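Local coordinates for putative nucleolar GTP-binding protein 1 (Plasmodium falciparum, PDB 2QU8), which probably binds and hydrolyses GTP as a nucleolar GTPase, and is seen here with GDP bound, at residues 109-114 with 197-202; 131-136 with 145-150. One frame throughout, in Å; residues are numbered along the deposited sequence.

Interaction 1. Residues 109-114 with 197-202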
loop_
_atom_site.group_PDB
_atom_site.type_symbol
_atom_site.label_atom_id
_atom_site.label_comp_id
_atom_site.label_asym_id
_atom_site.label_seq_id
_atom_site.Cartn_x
_atom_site.Cartn_y
_atom_site.Cartn_z
ATOM N N ASN A 109 -11.516 -3.458 2.548
ATOM C CA ASN A 109 -11.631 -3.569 1.090
ATOM C C ASN A 109 -10.533 -2.736 0.416
ATOM O O ASN A 109 -10.798 -1.666 -0.133
ATOM C CB ASN A 109 -13.039 -3.117 0.656
ATOM C CG ASN A 109 -13.252 -3.145 -0.861
ATOM O OD1 ASN A 109 -12.492 -3.755 -1.604
ATOM N ND2 ASN A 109 -14.304 -2.476 -1.314
ATOM N N GLY A 110 -9.296 -3.228 0.462
ATOM C CA GLY A 110 -8.154 -2.423 0.025
ATOM C C GLY A 110 -7.051 -3.062 -0.803
ATOM O O GLY A 110 -6.922 -4.292 -0.873
ATOM N N VAL A 111 -6.266 -2.196 -1.440
ATOM C CA VAL A 111 -5.032 -2.563 -2.117
ATOM C C VAL A 111 -3.897 -1.888 -1.335
ATOM O O VAL A 111 -4.070 -0.778 -0.839
ATOM C CB VAL A 111 -5.048 -2.093 -3.603
ATOM C CG1 VAL A 111 -5.267 -0.584 -3.710
ATOM C CG2 VAL A 111 -3.777 -2.485 -4.325
ATOM N N ILE A 112 -2.755 -2.556 -1.205
ATOM C CA ILE A 112 -1.620 -1.976 -0.471
ATOM C C ILE A 112 -0.776 -1.145 -1.411
ATOM O O ILE A 112 -0.468 -1.580 -2.522
ATOM C CB ILE A 112 -0.694 -3.060 0.155
ATOM C CG1 ILE A 112 -1.506 -4.178 0.818
ATOM C CG2 ILE A 112 0.338 -2.432 1.140
ATOM C CD1 ILE A 112 -2.428 -3.731 1.953
ATOM N N LEU A 113 -0.424 0.063 -0.986
ATOM C CA LEU A 113 0.638 0.796 -1.653
ATOM C C LEU A 113 1.822 0.854 -0.692
ATOM O O LEU A 113 1.802 1.616 0.275
ATOM C CB LEU A 113 0.188 2.201 -2.078
ATOM C CG LEU A 113 1.226 3.131 -2.733
ATOM C CD1 LEU A 113 1.972 2.482 -3.905
ATOM C CD2 LEU A 113 0.558 4.416 -3.189
ATOM N N PHE A 114 2.824 0.019 -0.958
ATOM C CA PHE A 114 4.067 -0.006 -0.193
ATOM C C PHE A 114 5.098 0.847 -0.909
ATOM O O PHE A 114 5.530 0.530 -2.027
ATOM C CB PHE A 114 4.602 -1.438 0.031
ATOM C CG PHE A 114 5.776 -1.502 0.985
ATOM C CD1 PHE A 114 5.574 -1.723 2.347
ATOM C CD2 PHE A 114 7.076 -1.305 0.528
ATOM C CE1 PHE A 114 6.656 -1.764 3.234
ATOM C CE2 PHE A 114 8.163 -1.340 1.407
ATOM C CZ PHE A 114 7.950 -1.574 2.757
ATOM N N ILE A 197 -3.796 5.645 -10.112
ATOM C CA ILE A 197 -4.595 4.915 -11.109
ATOM C C ILE A 197 -4.313 3.404 -11.120
ATOM O O ILE A 197 -5.242 2.599 -11.097
ATOM C CB ILE A 197 -4.437 5.549 -12.523
ATOM C CG1 ILE A 197 -5.031 6.969 -12.521
ATOM C CG2 ILE A 197 -5.104 4.686 -13.588
ATOM C CD1 ILE A 197 -4.541 7.884 -13.623
ATOM N N THR A 198 -3.041 3.009 -11.133
ATOM C CA THR A 198 -2.717 1.571 -11.125
ATOM C C THR A 198 -3.135 0.843 -9.835
ATOM O O THR A 198 -3.539 -0.322 -9.890
ATOM C CB THR A 198 -1.247 1.239 -11.559
ATOM O OG1 THR A 198 -0.661 0.307 -10.640
ATOM C CG2 THR A 198 -0.392 2.468 -11.629
ATOM N N ALA A 199 -3.055 1.529 -8.691
ATOM C CA ALA A 199 -3.585 0.992 -7.429
ATOM C C ALA A 199 -5.079 0.672 -7.541
ATOM O O ALA A 199 -5.505 -0.451 -7.263
ATOM C CB ALA A 199 -3.322 1.953 -6.272
ATOM N N CYS A 200 -5.862 1.656 -7.966
ATOM C CA CYS A 200 -7.308 1.498 -8.114
ATOM C C CYS A 200 -7.685 0.320 -9.014
ATOM O O CYS A 200 -8.477 -0.530 -8.613
ATOM C CB CYS A 200 -7.935 2.797 -8.622
ATOM S SG CYS A 200 -7.800 4.157 -7.434
ATOM N N GLU A 201 -7.099 0.263 -10.208
ATOM C CA GLU A 201 -7.368 -0.826 -11.149
ATOM C C GLU A 201 -6.902 -2.206 -10.669
ATOM O O GLU A 201 -7.546 -3.207 -10.981
ATOM C CB GLU A 201 -6.829 -0.498 -12.549
ATOM C CG GLU A 201 -7.930 -0.206 -13.605
ATOM C CD GLU A 201 -8.638 1.140 -13.417
ATOM O OE1 GLU A 201 -8.235 2.125 -14.079
ATOM O OE2 GLU A 201 -9.598 1.218 -12.614
ATOM N N LEU A 202 -5.805 -2.263 -9.904
ATOM C CA LEU A 202 -5.391 -3.513 -9.261
ATOM C C LEU A 202 -6.455 -3.995 -8.281
ATOM O O LEU A 202 -6.695 -5.198 -8.155
ATOM C CB LEU A 202 -4.053 -3.369 -8.526
ATOM C CG LEU A 202 -2.791 -4.075 -9.037
ATOM C CD1 LEU A 202 -1.790 -4.188 -7.889
ATOM C CD2 LEU A 202 -3.058 -5.466 -9.625
#
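Val111 meets Ala199 and Leu202 where strand 110-117 packs against helix 192-222. The closest CA atoms are those of Val111 and Ala199, 6.6 Å apart. The valine side chain points at the helix, and Val111 CB already lies 4.0 Å from Ala199 O. Both methyls then approach the same carbonyl. Val111 CG1, between the backbone N and the carbonyl carbon (chi1 57°), lies 3.6 Å from Ala199 O and 4.1 Å from Ala199 CB. Val111 CG2, anti to the backbone N, stays 4.0 Å from Ala199 O and lies 4.3 Å from Leu202 CB, three residues further along the helix. With only a methyl at Ala199, the helix backbone can come near the strand. This is a helix lying on one face of the central sheet of a P-loop GTPase-type fold, and the strand is an inner one. The next residue, Ile112, turns its side chain to the other face. No hydrogen bond joins the segments; the buried contact is van der Waals packing, a backbone carbonyl included. Leu202 also packs on Val146 and Ser144, so the helix spans neighbouring strands. Just before the strand, Asn109 OD1 is hydrogen-bonded to Gln207 NE2, a polar link to the same helix.

Interaction 2. Residues 131-136 with 145-150; sequences NLFYSI and IVIGFN
Phe133 reaches from helix 126-137 to the sheet and puts its ring against Ile145 and Ile147 of strand 145-150. CG of Phe133 is anti to the backbone N (chi1 172°), which swings the ring out from the helix toward the strand. The two isoleucines share nearly the same first torsion but differ in the second. In Ile147 the chain is bent at chi2 (-69°), and CD1 comes over one face of the ring. Ile147 CD1 stands 3.9 Å from the centroid of the Phe133 ring, 21° off the ring normal, a CH-pi contact shifted toward the rim. Its closest ring atom is Phe133 CE1, 3.7 Å from Ile147 CD1. In Ile145 the chain is extended at chi2 instead. Ile145 CD1 meets the ring at the edge, near the ring plane, 3.9 Å from Phe133 CZ. Ile145 CG2 adds a second touch at Phe133 CE1, 4.0 Å away, and comes from the Ile147 side of the ring plane. Phe114 packs edge-to-face with the same ring, and Ile171 and Ile179 also touch it. All three residues in the contact are buried. Helix 126-137 links the neighbouring parallel strands 110-117 and 145-150, a beta-alpha-beta crossover of the kind that builds the P-loop GTPase fold.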
loop_
_atom_site.group_PDB
_atom_site.type_symbol
_atom_site.label_atom_id
_atom_site.label_comp_id
_atom_site.label_asym_id
_atom_site.label_seq_id
_atom_site.Cartn_x
_atom_site.Cartn_y
_atom_site.Cartn_z
ATOM N N ASN A 131 13.468 -5.590 3.015
ATOM C CA ASN A 131 13.350 -6.397 4.226
ATOM C C ASN A 131 12.100 -6.064 5.036
ATOM O O ASN A 131 11.413 -6.964 5.516
ATOM C CB ASN A 131 14.596 -6.259 5.099
ATOM C CG ASN A 131 15.793 -7.023 4.548
ATOM O OD1 ASN A 131 15.777 -7.523 3.414
ATOM N ND2 ASN A 131 16.852 -7.104 5.351
ATOM N N LEU A 132 11.805 -4.774 5.191
ATOM C CA LEU A 132 10.571 -4.351 5.855
ATOM C C LEU A 132 9.339 -4.893 5.126
ATOM O O LEU A 132 8.414 -5.399 5.765
ATOM C CB LEU A 132 10.497 -2.818 5.977
ATOM C CG LEU A 132 9.182 -2.181 6.451
ATOM C CD1 LEU A 132 8.764 -2.679 7.824
ATOM C CD2 LEU A 132 9.278 -0.655 6.449
ATOM N N PHE A 133 9.342 -4.782 3.796
ATOM C CA PHE A 133 8.228 -5.255 2.974
ATOM C C PHE A 133 7.917 -6.737 3.193
ATOM O O PHE A 133 6.761 -7.106 3.382
ATOM C CB PHE A 133 8.469 -4.988 1.485
ATOM C CG PHE A 133 7.447 -5.635 0.593
ATOM C CD1 PHE A 133 6.141 -5.152 0.550
ATOM C CD2 PHE A 133 7.776 -6.748 -0.173
ATOM C CE1 PHE A 133 5.185 -5.755 -0.256
ATOM C CE2 PHE A 133 6.823 -7.356 -0.993
ATOM C CZ PHE A 133 5.526 -6.856 -1.033
ATOM N N TYR A 134 8.945 -7.577 3.166
ATOM C CA TYR A 134 8.751 -9.011 3.386
ATOM C C TYR A 134 8.229 -9.276 4.785
ATOM O O TYR A 134 7.370 -10.133 4.985
ATOM C CB TYR A 134 10.050 -9.788 3.180
ATOM C CG TYR A 134 10.585 -9.791 1.763
ATOM C CD1 TYR A 134 9.773 -10.108 0.674
ATOM C CD2 TYR A 134 11.917 -9.510 1.518
ATOM C CE1 TYR A 134 10.291 -10.118 -0.637
ATOM C CE2 TYR A 134 12.438 -9.524 0.237
ATOM C CZ TYR A 134 11.628 -9.822 -0.836
ATOM O OH TYR A 134 12.186 -9.822 -2.101
ATOM N N SER A 135 8.743 -8.514 5.743
ATOM C CA SER A 135 8.438 -8.703 7.155
ATOM C C SER A 135 6.967 -8.440 7.483
ATOM O O SER A 135 6.432 -8.996 8.448
ATOM C CB SER A 135 9.363 -7.820 8.000
ATOM O OG SER A 135 8.812 -7.544 9.269
ATOM N N ILE A 136 6.317 -7.611 6.668
ATOM C CA ILE A 136 4.955 -7.163 6.956
ATOM C C ILE A 136 3.914 -7.442 5.863
ATOM O O ILE A 136 2.731 -7.144 6.049
ATOM C CB ILE A 136 4.908 -5.644 7.327
ATOM C CG1 ILE A 136 5.114 -4.757 6.093
ATOM C CG2 ILE A 136 5.892 -5.312 8.467
ATOM C CD1 ILE A 136 4.625 -3.353 6.290
ATOM N N ILE A 145 -0.968 -5.601 -4.296
ATOM C CA ILE A 145 0.042 -4.668 -3.806
ATOM C C ILE A 145 0.618 -3.879 -4.966
ATOM O O ILE A 145 0.944 -4.444 -6.012
ATOM C CB ILE A 145 1.205 -5.410 -3.064
ATOM C CG1 ILE A 145 0.669 -6.243 -1.890
ATOM C CG2 ILE A 145 2.293 -4.410 -2.596
ATOM C CD1 ILE A 145 1.648 -7.267 -1.316
ATOM N N VAL A 146 0.728 -2.569 -4.794
ATOM C CA VAL A 146 1.559 -1.771 -5.681
ATOM C C VAL A 146 2.833 -1.423 -4.909
ATOM O O VAL A 146 2.763 -0.979 -3.764
ATOM C CB VAL A 146 0.840 -0.489 -6.175
ATOM C CG1 VAL A 146 1.751 0.341 -7.064
ATOM C CG2 VAL A 146 -0.443 -0.847 -6.922
ATOM N N ILE A 147 3.991 -1.659 -5.525
ATOM C CA ILE A 147 5.251 -1.194 -4.955
ATOM C C ILE A 147 5.538 0.157 -5.575
ATOM O O ILE A 147 5.709 0.267 -6.793
ATOM C CB ILE A 147 6.455 -2.151 -5.226
ATOM C CG1 ILE A 147 6.168 -3.586 -4.755
ATOM C CG2 ILE A 147 7.736 -1.603 -4.590
ATOM C CD1 ILE A 147 6.078 -3.782 -3.260
ATOM N N GLY A 148 5.556 1.191 -4.738
ATOM C CA GLY A 148 5.837 2.533 -5.208
ATOM C C GLY A 148 7.295 2.877 -5.004
ATOM O O GLY A 148 7.801 2.807 -3.883
ATOM N N PHE A 149 7.980 3.224 -6.085
ATOM C CA PHE A 149 9.341 3.741 -5.988
ATOM C C PHE A 149 9.288 5.254 -6.013
ATOM O O PHE A 149 9.034 5.865 -7.050
ATOM C CB PHE A 149 10.236 3.170 -7.087
ATOM C CG PHE A 149 10.277 1.683 -7.087
ATOM C CD1 PHE A 149 9.584 0.957 -8.042
ATOM C CD2 PHE A 149 10.956 0.997 -6.085
ATOM C CE1 PHE A 149 9.598 -0.437 -8.024
ATOM C CE2 PHE A 149 10.976 -0.391 -6.062
ATOM C CZ PHE A 149 10.294 -1.105 -7.032
ATOM N N ASN A 150 9.498 5.843 -4.843
ATOM C CA ASN A 150 9.347 7.272 -4.652
ATOM C C ASN A 150 10.675 8.016 -4.615
ATOM O O ASN A 150 11.732 7.411 -4.451
ATOM C CB ASN A 150 8.554 7.552 -3.369
ATOM C CG ASN A 150 7.968 8.946 -3.334
ATOM O OD1 ASN A 150 7.849 9.602 -4.366
ATOM N ND2 ASN A 150 7.589 9.405 -2.145
#

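Overall arrangement
Interactions 1 and 2 have centres 13 Å apart and lie on opposite faces of one sheet. Strands 110-117 and 145-150 are parallel neighbours in it. Probable hydrogen bonds join them: Ile112 O to Val146 N and Phe114 O to Gly148 N, each 2.8 Å. Helix 192-222 packs on one face of these two strands, and helix 126-137 on the opposite face. The two contacts also touch directly, with Leu202 CD1 3.3 Å from Ile145 O. Strand 145-150 leads to the nucleotide: Asn150 at its end touches GDP and begins a sequence consistent with the NKxD motif of GTPases. The packing itself is set back from the pocket, with the Ile147 side chain about 14 Å from GDP.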